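Local coordinates for putative isohexenylglutaconyl-CoA hydratase (Pseudomonas aeruginosa, PDB 4ZU2), which probably hydrates isohexenylglutaconyl-CoA, a step of acyclic terpene breakdown, as a member of the crotonase (enoyl-CoA hydratase/isomerase) family, at residues L104-F118 against V123-L137. Sequence-based numbering, arbitrary orientation.
Sequences LLVALVEGAVLGGGF and VSDVAIAAADAQFGL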
loop_
_atom_site.group_PDB
_atom_site.type_symbol
_atom_site.label_atom_id
_atom_site.label_comp_id
_atom_site.label_asym_id
_atom_site.label_seq_id
_atom_site.Cartn_x
_atom_site.Cartn_y
_atom_site.Cartn_z
ATOM N N LEU A 104 -6.005 15.178 15.046
ATOM C CA LEU A 104 -6.644 14.740 13.801
ATOM C C LEU A 104 -6.670 15.937 12.797
ATOM O O LEU A 104 -7.089 17.036 13.140
ATOM C CB LEU A 104 -8.069 14.257 14.066
ATOM C CG LEU A 104 -8.765 13.503 12.935
ATOM C CD1 LEU A 104 -8.340 12.050 12.870
ATOM C CD2 LEU A 104 -10.314 13.590 13.044
ATOM N N LEU A 105 -6.196 15.705 11.574
ATOM C CA LEU A 105 -6.117 16.723 10.550
ATOM C C LEU A 105 -7.098 16.304 9.487
ATOM O O LEU A 105 -6.930 15.250 8.866
ATOM C CB LEU A 105 -4.718 16.807 9.964
ATOM C CG LEU A 105 -4.558 17.746 8.752
ATOM C CD1 LEU A 105 -4.946 19.216 9.051
ATOM C CD2 LEU A 105 -3.141 17.723 8.224
ATOM N N VAL A 106 -8.142 17.099 9.315
ATOM C CA VAL A 106 -9.146 16.812 8.296
ATOM C C VAL A 106 -8.963 17.790 7.138
ATOM O O VAL A 106 -8.920 18.990 7.362
ATOM C CB VAL A 106 -10.588 16.930 8.857
ATOM C CG1 VAL A 106 -11.625 16.482 7.803
ATOM C CG2 VAL A 106 -10.708 16.129 10.132
ATOM N N ALA A 107 -8.839 17.278 5.913
ATOM C CA ALA A 107 -8.816 18.161 4.760
ATOM C C ALA A 107 -10.144 18.148 4.005
ATOM O O ALA A 107 -10.599 17.120 3.579
ATOM C CB ALA A 107 -7.650 17.852 3.817
ATOM N N LEU A 108 -10.726 19.331 3.824
ATOM C CA LEU A 108 -11.895 19.509 2.982
ATOM C C LEU A 108 -11.451 20.129 1.652
ATOM O O LEU A 108 -11.150 21.333 1.563
ATOM C CB LEU A 108 -12.920 20.375 3.734
ATOM C CG LEU A 108 -14.403 20.260 3.346
ATOM C CD1 LEU A 108 -14.838 18.818 3.323
ATOM C CD2 LEU A 108 -15.253 21.007 4.318
ATOM N N VAL A 109 -11.339 19.298 0.620
ATOM C CA VAL A 109 -10.714 19.734 -0.625
ATOM C C VAL A 109 -11.768 19.995 -1.735
ATOM O O VAL A 109 -12.577 19.147 -2.065
ATOM C CB VAL A 109 -9.586 18.744 -1.080
ATOM C CG1 VAL A 109 -8.543 18.530 0.050
ATOM C CG2 VAL A 109 -10.148 17.435 -1.496
ATOM N N GLU A 110 -11.746 21.204 -2.280
ATOM C CA GLU A 110 -12.678 21.620 -3.314
ATOM C C GLU A 110 -11.859 22.226 -4.412
ATOM O O GLU A 110 -10.813 22.778 -4.140
ATOM C CB GLU A 110 -13.615 22.680 -2.778
ATOM C CG GLU A 110 -14.379 22.248 -1.578
ATOM C CD GLU A 110 -15.171 23.384 -1.004
ATOM O OE1 GLU A 110 -16.316 23.612 -1.493
ATOM O OE2 GLU A 110 -14.616 24.064 -0.096
ATOM N N GLY A 111 -12.358 22.128 -5.642
ATOM C CA GLY A 111 -11.771 22.783 -6.804
ATOM C C GLY A 111 -10.346 22.329 -7.041
ATOM O O GLY A 111 -10.085 21.135 -7.099
ATOM N N ALA A 112 -9.419 23.280 -7.120
ATOM C CA ALA A 112 -8.027 22.941 -7.435
ATOM C C ALA A 112 -7.259 22.373 -6.234
ATOM O O ALA A 112 -7.152 23.008 -5.166
ATOM C CB ALA A 112 -7.306 24.168 -8.007
ATOM N N VAL A 113 -6.742 21.170 -6.435
ATOM C CA VAL A 113 -5.899 20.463 -5.454
ATOM C C VAL A 113 -4.628 20.011 -6.192
ATOM O O VAL A 113 -4.510 18.869 -6.631
ATOM C CB VAL A 113 -6.632 19.246 -4.890
ATOM C CG1 VAL A 113 -5.890 18.671 -3.702
ATOM C CG2 VAL A 113 -8.063 19.593 -4.517
ATOM N N LEU A 114 -3.729 20.952 -6.430
ATOM C CA LEU A 114 -2.625 20.753 -7.383
ATOM C C LEU A 114 -1.230 21.046 -6.807
ATOM O O LEU A 114 -1.050 22.028 -6.073
ATOM C CB LEU A 114 -2.780 21.709 -8.549
ATOM C CG LEU A 114 -4.065 21.681 -9.377
ATOM C CD1 LEU A 114 -4.012 22.791 -10.410
ATOM C CD2 LEU A 114 -4.269 20.322 -10.064
ATOM N N GLY A 115 -0.255 20.229 -7.204
ATOM C CA GLY A 115 1.124 20.393 -6.783
ATOM C C GLY A 115 1.207 20.365 -5.274
ATOM O O GLY A 115 0.655 19.499 -4.634
ATOM N N GLY A 116 1.888 21.333 -4.704
ATOM C CA GLY A 116 1.978 21.444 -3.260
ATOM C C GLY A 116 0.616 21.338 -2.571
ATOM O O GLY A 116 0.540 20.922 -1.424
ATOM N N GLY A 117 -0.451 21.731 -3.271
ATOM C CA GLY A 117 -1.819 21.551 -2.782
ATOM C C GLY A 117 -2.193 20.086 -2.604
ATOM O O GLY A 117 -2.750 19.707 -1.572
ATOM N N PHE A 118 -1.913 19.295 -3.632
ATOM C CA PHE A 118 -2.076 17.823 -3.653
ATOM C C PHE A 118 -1.158 17.258 -2.550
ATOM O O PHE A 118 -1.531 16.349 -1.821
ATOM C CB PHE A 118 -1.733 17.365 -5.082
ATOM C CG PHE A 118 -1.628 15.899 -5.308
ATOM C CD1 PHE A 118 -0.750 15.092 -4.592
ATOM C CD2 PHE A 118 -2.325 15.333 -6.339
ATOM C CE1 PHE A 118 -0.655 13.732 -4.853
ATOM C CE2 PHE A 118 -2.232 13.959 -6.594
ATOM C CZ PHE A 118 -1.387 13.170 -5.861
ATOM N N VAL A 123 -1.245 14.350 3.463
ATOM C CA VAL A 123 -0.812 14.192 4.851
ATOM C C VAL A 123 -1.936 14.397 5.871
ATOM O O VAL A 123 -1.691 14.547 7.080
ATOM C CB VAL A 123 0.406 15.092 5.191
ATOM C CG1 VAL A 123 1.513 14.871 4.163
ATOM C CG2 VAL A 123 0.024 16.536 5.266
ATOM N N SER A 124 -3.166 14.404 5.386
ATOM C CA SER A 124 -4.316 14.470 6.280
ATOM C C SER A 124 -4.654 13.060 6.852
ATOM O O SER A 124 -4.427 12.032 6.188
ATOM C CB SER A 124 -5.522 15.060 5.533
ATOM O OG SER A 124 -5.876 14.251 4.428
ATOM N N ASP A 125 -5.194 13.019 8.065
ATOM C CA ASP A 125 -5.811 11.785 8.598
ATOM C C ASP A 125 -7.161 11.477 7.914
ATOM O O ASP A 125 -7.500 10.334 7.696
ATOM C CB ASP A 125 -6.024 11.868 10.103
ATOM C CG ASP A 125 -4.748 12.128 10.862
ATOM O OD1 ASP A 125 -3.775 11.382 10.632
ATOM O OD2 ASP A 125 -4.726 13.068 11.677
ATOM N N VAL A 126 -7.892 12.516 7.554
ATOM C CA VAL A 126 -9.145 12.389 6.831
ATOM C C VAL A 126 -9.272 13.502 5.757
ATOM O O VAL A 126 -9.188 14.704 6.041
ATOM C CB VAL A 126 -10.360 12.403 7.823
ATOM C CG1 VAL A 126 -11.689 12.048 7.106
ATOM C CG2 VAL A 126 -10.122 11.434 8.950
ATOM N N ALA A 127 -9.409 13.076 4.514
ATOM C CA ALA A 127 -9.683 13.970 3.378
ATOM C C ALA A 127 -11.100 13.714 2.824
ATOM O O ALA A 127 -11.492 12.557 2.535
ATOM C CB ALA A 127 -8.701 13.745 2.311
ATOM N N ILE A 128 -11.859 14.796 2.718
ATOM C CA ILE A 128 -13.202 14.792 2.150
ATOM C C ILE A 128 -13.171 15.714 0.915
ATOM O O ILE A 128 -12.927 16.901 1.049
ATOM C CB ILE A 128 -14.219 15.336 3.182
ATOM C CG1 ILE A 128 -14.217 14.495 4.478
ATOM C CG2 ILE A 128 -15.623 15.375 2.592
ATOM C CD1 ILE A 128 -14.524 15.266 5.738
ATOM N N ALA A 129 -13.414 15.181 -0.279
ATOM C CA ALA A 129 -13.317 15.992 -1.502
ATOM C C ALA A 129 -14.674 16.216 -2.143
ATOM O O ALA A 129 -15.593 15.389 -2.014
ATOM C CB ALA A 129 -12.405 15.339 -2.497
ATOM N N ALA A 130 -14.784 17.354 -2.826
ATOM C CA ALA A 130 -15.893 17.634 -3.736
ATOM C C ALA A 130 -15.681 16.815 -5.012
ATOM O O ALA A 130 -14.573 16.767 -5.526
ATOM C CB ALA A 130 -15.887 19.090 -4.059
ATOM N N ALA A 131 -16.723 16.168 -5.529
ATOM C CA ALA A 131 -16.594 15.357 -6.742
ATOM C C ALA A 131 -15.995 16.103 -7.909
ATOM O O ALA A 131 -15.391 15.485 -8.780
ATOM C CB ALA A 131 -17.972 14.806 -7.172
ATOM N N ASP A 132 -16.209 17.414 -7.968
ATOM C CA ASP A 132 -15.701 18.204 -9.087
ATOM C C ASP A 132 -14.322 18.844 -8.768
ATOM O O ASP A 132 -13.865 19.750 -9.471
ATOM C CB ASP A 132 -16.742 19.267 -9.499
ATOM C CG ASP A 132 -17.138 20.189 -8.343
ATOM O OD1 ASP A 132 -16.504 20.077 -7.272
ATOM O OD2 ASP A 132 -18.074 21.023 -8.496
ATOM N N ALA A 133 -13.676 18.392 -7.697
ATOM C CA ALA A 133 -12.331 18.852 -7.376
ATOM C C ALA A 133 -11.418 18.353 -8.476
ATOM O O ALA A 133 -11.699 17.315 -9.053
ATOM C CB ALA A 133 -11.902 18.346 -6.006
ATOM N N GLN A 134 -10.376 19.119 -8.830
ATOM C CA GLN A 134 -9.383 18.636 -9.787
ATOM C C GLN A 134 -7.971 18.560 -9.166
ATOM O O GLN A 134 -7.350 19.566 -8.762
ATOM C CB GLN A 134 -9.404 19.398 -11.123
ATOM C CG GLN A 134 -10.493 18.963 -12.223
ATOM C CD GLN A 134 -10.692 17.432 -12.469
ATOM O OE1 GLN A 134 -11.036 16.702 -11.554
ATOM N NE2 GLN A 134 -10.540 16.976 -13.725
ATOM N N PHE A 135 -7.508 17.314 -9.110
ATOM C CA PHE A 135 -6.234 16.901 -8.558
ATOM C C PHE A 135 -5.197 16.715 -9.649
ATOM O O PHE A 135 -5.518 16.377 -10.793
ATOM C CB PHE A 135 -6.382 15.542 -7.842
ATOM C CG PHE A 135 -7.336 15.557 -6.711
ATOM C CD1 PHE A 135 -8.702 15.405 -6.944
ATOM C CD2 PHE A 135 -6.887 15.709 -5.406
ATOM C CE1 PHE A 135 -9.613 15.424 -5.876
ATOM C CE2 PHE A 135 -7.784 15.743 -4.343
ATOM C CZ PHE A 135 -9.156 15.604 -4.583
ATOM N N GLY A 136 -3.937 16.921 -9.286
ATOM C CA GLY A 136 -2.866 16.666 -10.218
ATOM C C GLY A 136 -1.514 17.026 -9.648
ATOM O O GLY A 136 -1.391 17.731 -8.645
ATOM N N LEU A 137 -0.495 16.495 -10.298
ATOM C CA LEU A 137 0.888 16.938 -10.090
ATOM C C LEU A 137 1.452 17.457 -11.402
ATOM O O LEU A 137 2.034 16.694 -12.180
ATOM C CB LEU A 137 1.740 15.764 -9.565
ATOM C CG LEU A 137 1.304 15.253 -8.183
ATOM C CD1 LEU A 137 2.033 13.979 -7.738
ATOM C CD2 LEU A 137 1.477 16.304 -7.142
HETATM O O HOH W 1 -15.276 21.930 -6.137
#
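Asp-125 OD2 accepts the backbone N-H of Leu-105 at 3.0 Å, meeting it on the anti side and 25° out of the carboxylate plane. The same oxygen forms a salt bridge with Lys-216, and OD1 pairs with Arg-163 of the second subunit, so this buried carboxylate ties the strand start to the trimer interface. Leu-104 CD1 packs on Asp-125 CB at 3.6 Å.

The contact belongs to the crotonase fold: two parallel strand pairs, 104-109 with 126-130 in the main sheet (axes 13° apart) and 112-114 with 134-136 in a smaller one. Strand 112-114 and the helix that follows its N-cap, Gly-115, connect strand 104-109 to its parallel neighbour 126-130. Between the pairs the register slips by two residues, because a type I turn from Ala-130 to Ala-133 lengthens the second segment; a water joins Gly-111 N to Asp-132 OD1 there.

The shortest hydrogen bond of the first pair runs from Ala-107 N to Val-126 O, 2.6 Å. Leu-108 CD1 reaches Ile-128 CB at 3.5 Å, on the face bearing Val-106 and packed against helix 190-205. On the other face Val-109 CG2 presses on Ala-129 CB at 3.2 Å, tighter than usual for carbons.

In the second pair, Val-113 and Phe-135 lie side by side, with Val-113 CG2 4.2 Å from the ring centroid, over one face; Phe-172 also meets this ring. Phe-118 has CG opposite its backbone N (chi1 171°), which carries the ring to Leu-137; the side chains cross at about a right angle, and Leu-137 CD2 sits 3.5 Å above the ring plane, displaced toward its rim.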